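Local coordinates for mortality factor 4-like protein 1 (Homo sapiens, PDB 2F5K) that probably reads histone tails in gene regulation, its chromo domain, a small beta barrel, binding a lysine-methylated histone H3 tail, at residues E67-P70 / E71-L75; Y77-T80 / N81-K84; Q83-R86 / E87-A91. One frame throughout, in Å; residues are numbered along the deposited sequence.

How the contacts relate
The three contacts follow one another along the C-terminal part of the chromo domain. Contact 1 (67-75) joins strand 67-70 to strand 74-76, the two outermost strands of the antiparallel sheet, through a short 3-10 turn. Contact 2 (77-84) begins the helix 79-98 that comes next, and contact 3 (83-91) carries that helix on, sharing Q83 and K84 with contact 2. Centre to centre, contacts 2 and 3 are about 9 Å apart, while contact 1 lies about 16 Å from contact 2 and about 18 Å from contact 3. The barrel's last strand leads through a two-residue link into the helix, and L75 packs against its first turns, at N81 and K84.

Contact 1. Residues E67-P70 / E71-L75; sequences EWVP and ESRVL
E67 and R73 meet by a long salt bridge: OE1 of E67 accepts a weak hydrogen bond from NH2 of R73 at 3.4 Å, reaching the guanidinium at its edge and in its plane. The two side chains cross at about a right angle, with carboxylate and guanidinium planes 65° apart. The main partner of NH2 is the carbonyl of F32, so E67 is its second and weaker one. V69 lies beside the R73 side chain, and its CG1 methyl faces CG2 of V74. Next to them, CD of P70 rests 4.0 Å from CD of R73, so the arginine's aliphatic part also has an apolar neighbour. R73 gets there by a bend in its chain at chi3 (59°), which turns the guanidinium back toward strand 67-70.

The turn beneath sets these groups in place. V74 N bonds to E71 O at 2.8 Å, closing the 3-10 segment 71-73, and P70, which has no N-H to give, suits the end of the strand just before it. Farther out, OE1 of E71 is held by the hydroxyl of Y54. The two valines turn inward onto strands 51-58 and 28-32, as suits branched apolar residues in a barrel core. With a carbonyl and a carboxylate both near NH2, the arginine's positive charge is probably stabilised; shared between E67 on strand 67-70 and F32 on strand 28-32, NH2 links those two strands.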
loop_
_atom_site.group_PDB
_atom_site.type_symbol
_atom_site.label_atom_id
_atom_site.label_comp_id
_atom_site.label_asym_id
_atom_site.label_seq_id
_atom_site.Cartn_x
_atom_site.Cartn_y
_atom_site.Cartn_z
ATOM N N GLU A 67 0.994 -9.743 -2.127
ATOM C CA GLU A 67 1.161 -9.529 -3.557
ATOM C C GLU A 67 2.291 -8.605 -3.979
ATOM O O GLU A 67 2.859 -7.863 -3.175
ATOM C CB GLU A 67 -0.140 -9.013 -4.170
ATOM C CG GLU A 67 -0.742 -7.796 -3.486
ATOM C CD GLU A 67 -1.691 -7.061 -4.408
ATOM O OE1 GLU A 67 -2.673 -6.441 -3.958
ATOM O OE2 GLU A 67 -1.450 -7.115 -5.621
ATOM N N TRP A 68 2.612 -8.671 -5.267
ATOM C CA TRP A 68 3.606 -7.790 -5.836
ATOM C C TRP A 68 2.913 -6.509 -6.227
ATOM O O TRP A 68 1.765 -6.531 -6.687
ATOM C CB TRP A 68 4.276 -8.439 -7.023
ATOM C CG TRP A 68 5.134 -9.531 -6.568
ATOM C CD1 TRP A 68 4.782 -10.847 -6.428
ATOM C CD2 TRP A 68 6.483 -9.426 -6.133
ATOM N NE1 TRP A 68 5.849 -11.567 -5.956
ATOM C CE2 TRP A 68 6.907 -10.719 -5.768
ATOM C CE3 TRP A 68 7.394 -8.373 -6.035
ATOM C CZ2 TRP A 68 8.187 -10.979 -5.302
ATOM C CZ3 TRP A 68 8.645 -8.628 -5.579
ATOM C CH2 TRP A 68 9.041 -9.927 -5.223
ATOM N N VAL A 69 3.591 -5.391 -6.012
ATOM C CA VAL A 69 2.974 -4.090 -6.218
ATOM C C VAL A 69 4.029 -3.191 -6.810
ATOM O O VAL A 69 5.194 -3.323 -6.475
ATOM C CB VAL A 69 2.460 -3.555 -4.850
ATOM C CG1 VAL A 69 2.989 -2.168 -4.536
ATOM C CG2 VAL A 69 0.971 -3.611 -4.775
ATOM N N PRO A 70 3.673 -2.345 -7.767
ATOM C CA PRO A 70 4.644 -1.371 -8.277
ATOM C C PRO A 70 4.837 -0.289 -7.219
ATOM O O PRO A 70 3.986 -0.151 -6.350
ATOM C CB PRO A 70 3.969 -0.822 -9.529
ATOM C CG PRO A 70 2.554 -0.981 -9.252
ATOM C CD PRO A 70 2.405 -2.299 -8.512
ATOM N N GLU A 71 5.950 0.433 -7.275
ATOM C CA GLU A 71 6.220 1.483 -6.305
ATOM C C GLU A 71 5.089 2.500 -6.136
ATOM O O GLU A 71 4.759 2.899 -5.019
ATOM C CB GLU A 71 7.464 2.247 -6.681
ATOM C CG GLU A 71 7.998 3.043 -5.521
ATOM C CD GLU A 71 9.468 3.314 -5.664
ATOM O OE1 GLU A 71 10.247 2.825 -4.821
ATOM O OE2 GLU A 71 9.827 4.011 -6.623
ATOM N N SER A 72 4.500 2.909 -7.246
ATOM C CA SER A 72 3.439 3.911 -7.209
ATOM C C SER A 72 2.272 3.527 -6.289
ATOM O O SER A 72 1.403 4.357 -5.999
ATOM C CB SER A 72 2.919 4.200 -8.620
ATOM O OG SER A 72 2.271 3.048 -9.156
ATOM N N ARG A 73 2.226 2.287 -5.824
ATOM C CA ARG A 73 1.109 1.933 -4.964
ATOM C C ARG A 73 1.468 1.951 -3.510
ATOM O O ARG A 73 0.628 1.732 -2.650
ATOM C CB ARG A 73 0.486 0.591 -5.354
ATOM C CG ARG A 73 -0.430 0.717 -6.506
ATOM C CD ARG A 73 -0.900 -0.586 -6.991
ATOM N NE ARG A 73 -1.600 -1.306 -5.944
ATOM C CZ ARG A 73 -1.773 -2.627 -5.962
ATOM N NH1 ARG A 73 -1.311 -3.320 -6.997
ATOM N NH2 ARG A 73 -2.408 -3.233 -4.958
ATOM N N VAL A 74 2.729 2.239 -3.248
ATOM C CA VAL A 74 3.211 2.246 -1.891
ATOM C C VAL A 74 3.443 3.669 -1.382
ATOM O O VAL A 74 4.037 4.484 -2.071
ATOM C CB VAL A 74 4.493 1.439 -1.780
ATOM C CG1 VAL A 74 4.918 1.322 -0.337
ATOM C CG2 VAL A 74 4.277 0.047 -2.396
ATOM N N LEU A 75 2.957 3.967 -0.187
ATOM C CA LEU A 75 3.144 5.300 0.386
ATOM C C LEU A 75 3.796 5.144 1.734
ATOM O O LEU A 75 3.595 4.135 2.440
ATOM C CB LEU A 75 1.825 6.044 0.553
ATOM C CG LEU A 75 1.088 6.554 -0.698
ATOM C CD1 LEU A 75 -0.244 7.140 -0.325
ATOM C CD2 LEU A 75 1.966 7.623 -1.318
#

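Contact 2. Residues Y77-T80 / N81-K84; sequences YVDT and NLQK
Y77 overlaps L82, its phenol end lying against the two methyls of the leucine: CD2 is 3.9 Å from CZ of Y77, and CD1 of L82 is 4.0 Å from CE2. The approach is oblique to the ring. Y77 stands before the helix, and its CG, opposite the backbone N (chi1 -163°), brings the far end of the ring forward to the first turn, near L82, where a large flat side chain can cover a branched one. Y77 also touches the barrel, at R28 and L30 of strand 28-32 and E39 of strand 37-48.

V78 occupies the N-cap position. Its side chain has no polar atom with which to cap the helix, but its carbonyl starts the helical ladder: L82 N bonds to V78 O at 2.8 Å, the donor nearly in line with the C=O. Q83 N to D79 O (2.9 Å) and K84 N to T80 O (3.1 Å) follow. CG2 of V78 lies alongside the amide of N81, 3.8 Å from ND2, the two side chains pointing the same way. N81 is buried, and an asparagine suits the place because ND2 can reach back to the carbonyl of K76, at the end of the preceding strand, while the side chain also packs on L30 and L75. D79 puts a carboxylate in the first turn, where a negative charge would probably interact well with the helix dipole. The whole is a strand-to-helix junction, the step by which the C-terminal helix of a chromo domain leaves its beta barrel.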
loop_
_atom_site.group_PDB
_atom_site.type_symbol
_atom_site.label_atom_id
_atom_site.label_comp_id
_atom_site.label_asym_id
_atom_site.label_seq_id
_atom_site.Cartn_x
_atom_site.Cartn_y
_atom_site.Cartn_z
ATOM N N TYR A 77 4.622 5.696 5.601
ATOM C CA TYR A 77 3.723 5.680 6.745
ATOM C C TYR A 77 3.932 6.959 7.546
ATOM O O TYR A 77 4.668 6.959 8.511
ATOM C CB TYR A 77 3.993 4.438 7.623
ATOM C CG TYR A 77 2.854 4.108 8.586
ATOM C CD1 TYR A 77 1.844 3.236 8.224
ATOM C CD2 TYR A 77 2.798 4.688 9.852
ATOM C CE1 TYR A 77 0.810 2.941 9.099
ATOM C CE2 TYR A 77 1.767 4.403 10.742
ATOM C CZ TYR A 77 0.779 3.545 10.357
ATOM O OH TYR A 77 -0.259 3.284 11.226
ATOM N N VAL A 78 3.278 8.037 7.132
ATOM C CA VAL A 78 3.410 9.333 7.772
ATOM C C VAL A 78 2.083 10.050 7.868
ATOM O O VAL A 78 1.102 9.693 7.164
ATOM C CB VAL A 78 4.430 10.257 7.021
ATOM C CG1 VAL A 78 5.839 9.740 7.158
ATOM C CG2 VAL A 78 4.068 10.404 5.580
ATOM N N ASP A 79 2.051 11.076 8.737
ATOM C CA ASP A 79 0.810 11.831 8.979
ATOM C C ASP A 79 0.041 12.226 7.718
ATOM O O ASP A 79 -1.165 12.042 7.647
ATOM C CB ASP A 79 1.033 13.066 9.881
ATOM C CG ASP A 79 1.195 12.686 11.364
ATOM O OD1 ASP A 79 0.752 11.571 11.744
ATOM O OD2 ASP A 79 1.761 13.424 12.218
ATOM N N THR A 80 0.723 12.810 6.748
ATOM C CA THR A 80 0.078 13.200 5.492
ATOM C C THR A 80 -0.647 12.009 4.832
ATOM O O THR A 80 -1.766 12.145 4.351
ATOM C CB THR A 80 1.123 13.732 4.484
ATOM O OG1 THR A 80 1.535 15.037 4.871
ATOM C CG2 THR A 80 0.449 14.032 3.115
ATOM N N ASN A 81 0.022 10.868 4.744
ATOM C CA ASN A 81 -0.615 9.696 4.142
ATOM C C ASN A 81 -1.693 9.045 5.011
ATOM O O ASN A 81 -2.696 8.564 4.483
ATOM C CB ASN A 81 0.408 8.720 3.618
ATOM C CG ASN A 81 1.240 9.336 2.532
ATOM O OD1 ASN A 81 0.735 10.156 1.779
ATOM N ND2 ASN A 81 2.519 8.968 2.451
ATOM N N LEU A 82 -1.526 9.099 6.336
ATOM C CA LEU A 82 -2.581 8.616 7.245
ATOM C C LEU A 82 -3.840 9.466 7.077
ATOM O O LEU A 82 -4.937 8.943 7.092
ATOM C CB LEU A 82 -2.110 8.606 8.709
ATOM C CG LEU A 82 -1.125 7.493 8.979
ATOM C CD1 LEU A 82 -0.289 7.754 10.246
ATOM C CD2 LEU A 82 -1.862 6.126 9.035
ATOM N N GLN A 83 -3.678 10.781 6.913
ATOM C CA GLN A 83 -4.807 11.663 6.664
ATOM C C GLN A 83 -5.467 11.299 5.333
ATOM O O GLN A 83 -6.672 11.370 5.190
ATOM C CB GLN A 83 -4.312 13.107 6.558
ATOM C CG GLN A 83 -5.398 14.094 6.349
ATOM C CD GLN A 83 -6.484 13.971 7.413
ATOM O OE1 GLN A 83 -6.213 13.511 8.554
ATOM N NE2 GLN A 83 -7.717 14.382 7.057
ATOM N N LYS A 84 -4.656 10.945 4.342
ATOM C CA LYS A 84 -5.179 10.549 3.033
ATOM C C LYS A 84 -5.931 9.222 3.198
ATOM O O LYS A 84 -6.993 9.020 2.608
ATOM C CB LYS A 84 -4.041 10.398 2.019
ATOM C CG LYS A 84 -4.393 9.683 0.729
ATOM C CD LYS A 84 -3.184 9.601 -0.301
ATOM C CE LYS A 84 -2.722 10.993 -0.744
ATOM N NZ LYS A 84 -2.381 11.057 -2.199
#

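Contact 3. Residues Q83-R86 / E87-A91; sequences QKQR and ELQKA
Q85 and Q89 meet one turn apart on the alpha-helix that follows the chromo-domain barrel, NE2 of Q89 standing 3.5 Å from CG of Q85. Their amide planes are 39° apart. This is the closer-packed side: the extended chain of Q85 runs to the barrel, where its NE2 bonds to the carbonyl of L37 while its side chain touches L30. L88 also turns this way and touches F32, an apolar residue on the face of the helix nearest the strands; its CG lies 3.3 Å from the carbonyl O of K84, which also accepts L88 N at 2.9 Å. Regular i to i+4 bonds run through the whole segment, E87 N to Q83 O and K90 N to R86 O among them.

On the solvent side, exposed Q83, R86, E87 and K90 are long and polar, as suits an open surface. A side-chain hydrogen bond joins Q83 and E87, a turn apart. Q83 bends at chi2 (54°), which swings its amide along the helix toward E87. Its NE2 gives a nearly straight hydrogen bond, 3.0 Å long, to OE2 of E87, in the plane of the amide but on the anti side of the carboxylate and 33° out of its plane.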
loop_
_atom_site.group_PDB
_atom_site.type_symbol
_atom_site.label_atom_id
_atom_site.label_comp_id
_atom_site.label_asym_id
_atom_site.label_seq_id
_atom_site.Cartn_x
_atom_site.Cartn_y
_atom_site.Cartn_z
ATOM N N GLN A 83 -3.678 10.781 6.913
ATOM C CA GLN A 83 -4.807 11.663 6.664
ATOM C C GLN A 83 -5.467 11.299 5.333
ATOM O O GLN A 83 -6.672 11.370 5.190
ATOM C CB GLN A 83 -4.312 13.107 6.558
ATOM C CG GLN A 83 -5.398 14.094 6.349
ATOM C CD GLN A 83 -6.484 13.971 7.413
ATOM O OE1 GLN A 83 -6.213 13.511 8.554
ATOM N NE2 GLN A 83 -7.717 14.382 7.057
ATOM N N LYS A 84 -4.656 10.945 4.342
ATOM C CA LYS A 84 -5.179 10.549 3.033
ATOM C C LYS A 84 -5.931 9.222 3.198
ATOM O O LYS A 84 -6.993 9.020 2.608
ATOM C CB LYS A 84 -4.041 10.398 2.019
ATOM C CG LYS A 84 -4.393 9.683 0.729
ATOM C CD LYS A 84 -3.184 9.601 -0.301
ATOM C CE LYS A 84 -2.722 10.993 -0.744
ATOM N NZ LYS A 84 -2.381 11.057 -2.199
ATOM N N GLN A 85 -5.363 8.329 4.008
ATOM C CA GLN A 85 -6.005 7.038 4.255
ATOM C C GLN A 85 -7.399 7.251 4.784
ATOM O O GLN A 85 -8.356 6.623 4.334
ATOM C CB GLN A 85 -5.250 6.216 5.301
ATOM C CG GLN A 85 -5.940 4.853 5.594
ATOM C CD GLN A 85 -5.112 3.966 6.520
ATOM O OE1 GLN A 85 -4.513 4.460 7.484
ATOM N NE2 GLN A 85 -5.049 2.681 6.219
ATOM N N ARG A 86 -7.488 8.154 5.750
ATOM C CA ARG A 86 -8.750 8.445 6.417
ATOM C C ARG A 86 -9.737 9.089 5.477
ATOM O O ARG A 86 -10.938 8.855 5.586
ATOM C CB ARG A 86 -8.550 9.373 7.619
ATOM C CG ARG A 86 -7.765 8.775 8.786
ATOM C CD ARG A 86 -7.843 9.661 10.039
ATOM N NE ARG A 86 -6.673 9.518 10.896
ATOM C CZ ARG A 86 -5.542 10.192 10.754
ATOM N NH1 ARG A 86 -5.400 11.089 9.790
ATOM N NH2 ARG A 86 -4.547 9.981 11.603
ATOM N N GLU A 87 -9.247 9.945 4.590
ATOM C CA GLU A 87 -10.147 10.584 3.644
ATOM C C GLU A 87 -10.657 9.592 2.607
ATOM O O GLU A 87 -11.776 9.676 2.187
ATOM C CB GLU A 87 -9.512 11.818 2.988
ATOM C CG GLU A 87 -9.545 13.064 3.874
ATOM C CD GLU A 87 -8.624 14.183 3.386
ATOM O OE1 GLU A 87 -8.216 14.187 2.203
ATOM O OE2 GLU A 87 -8.314 15.079 4.206
ATOM N N LEU A 88 -9.833 8.650 2.193
ATOM C CA LEU A 88 -10.319 7.653 1.255
ATOM C C LEU A 88 -11.332 6.750 1.990
ATOM O O LEU A 88 -12.336 6.353 1.434
ATOM C CB LEU A 88 -9.167 6.821 0.686
ATOM C CG LEU A 88 -8.053 7.533 -0.104
ATOM C CD1 LEU A 88 -7.281 6.577 -0.932
ATOM C CD2 LEU A 88 -8.577 8.645 -0.965
ATOM N N GLN A 89 -11.075 6.449 3.254
ATOM C CA GLN A 89 -11.986 5.595 4.016
ATOM C C GLN A 89 -13.378 6.171 4.029
ATOM O O GLN A 89 -14.344 5.494 3.672
ATOM C CB GLN A 89 -11.483 5.427 5.439
ATOM C CG GLN A 89 -10.648 4.220 5.608
ATOM C CD GLN A 89 -9.879 4.216 6.905
ATOM O OE1 GLN A 89 -10.248 4.917 7.860
ATOM N NE2 GLN A 89 -8.805 3.424 6.956
ATOM N N LYS A 90 -13.484 7.433 4.422
ATOM C CA LYS A 90 -14.774 8.117 4.456
ATOM C C LYS A 90 -15.382 8.257 3.060
ATOM O O LYS A 90 -16.590 8.094 2.870
ATOM C CB LYS A 90 -14.640 9.488 5.142
ATOM C CG LYS A 90 -15.777 10.469 4.903
ATOM C CD LYS A 90 -15.516 11.760 5.713
ATOM C CE LYS A 90 -16.318 12.947 5.187
ATOM N NZ LYS A 90 -15.737 14.255 5.589
ATOM N N ALA A 91 -14.560 8.590 2.080
ATOM C CA ALA A 91 -15.086 8.676 0.731
ATOM C C ALA A 91 -15.684 7.318 0.361
ATOM O O ALA A 91 -16.828 7.251 -0.060
ATOM C CB ALA A 91 -14.003 9.074 -0.256
#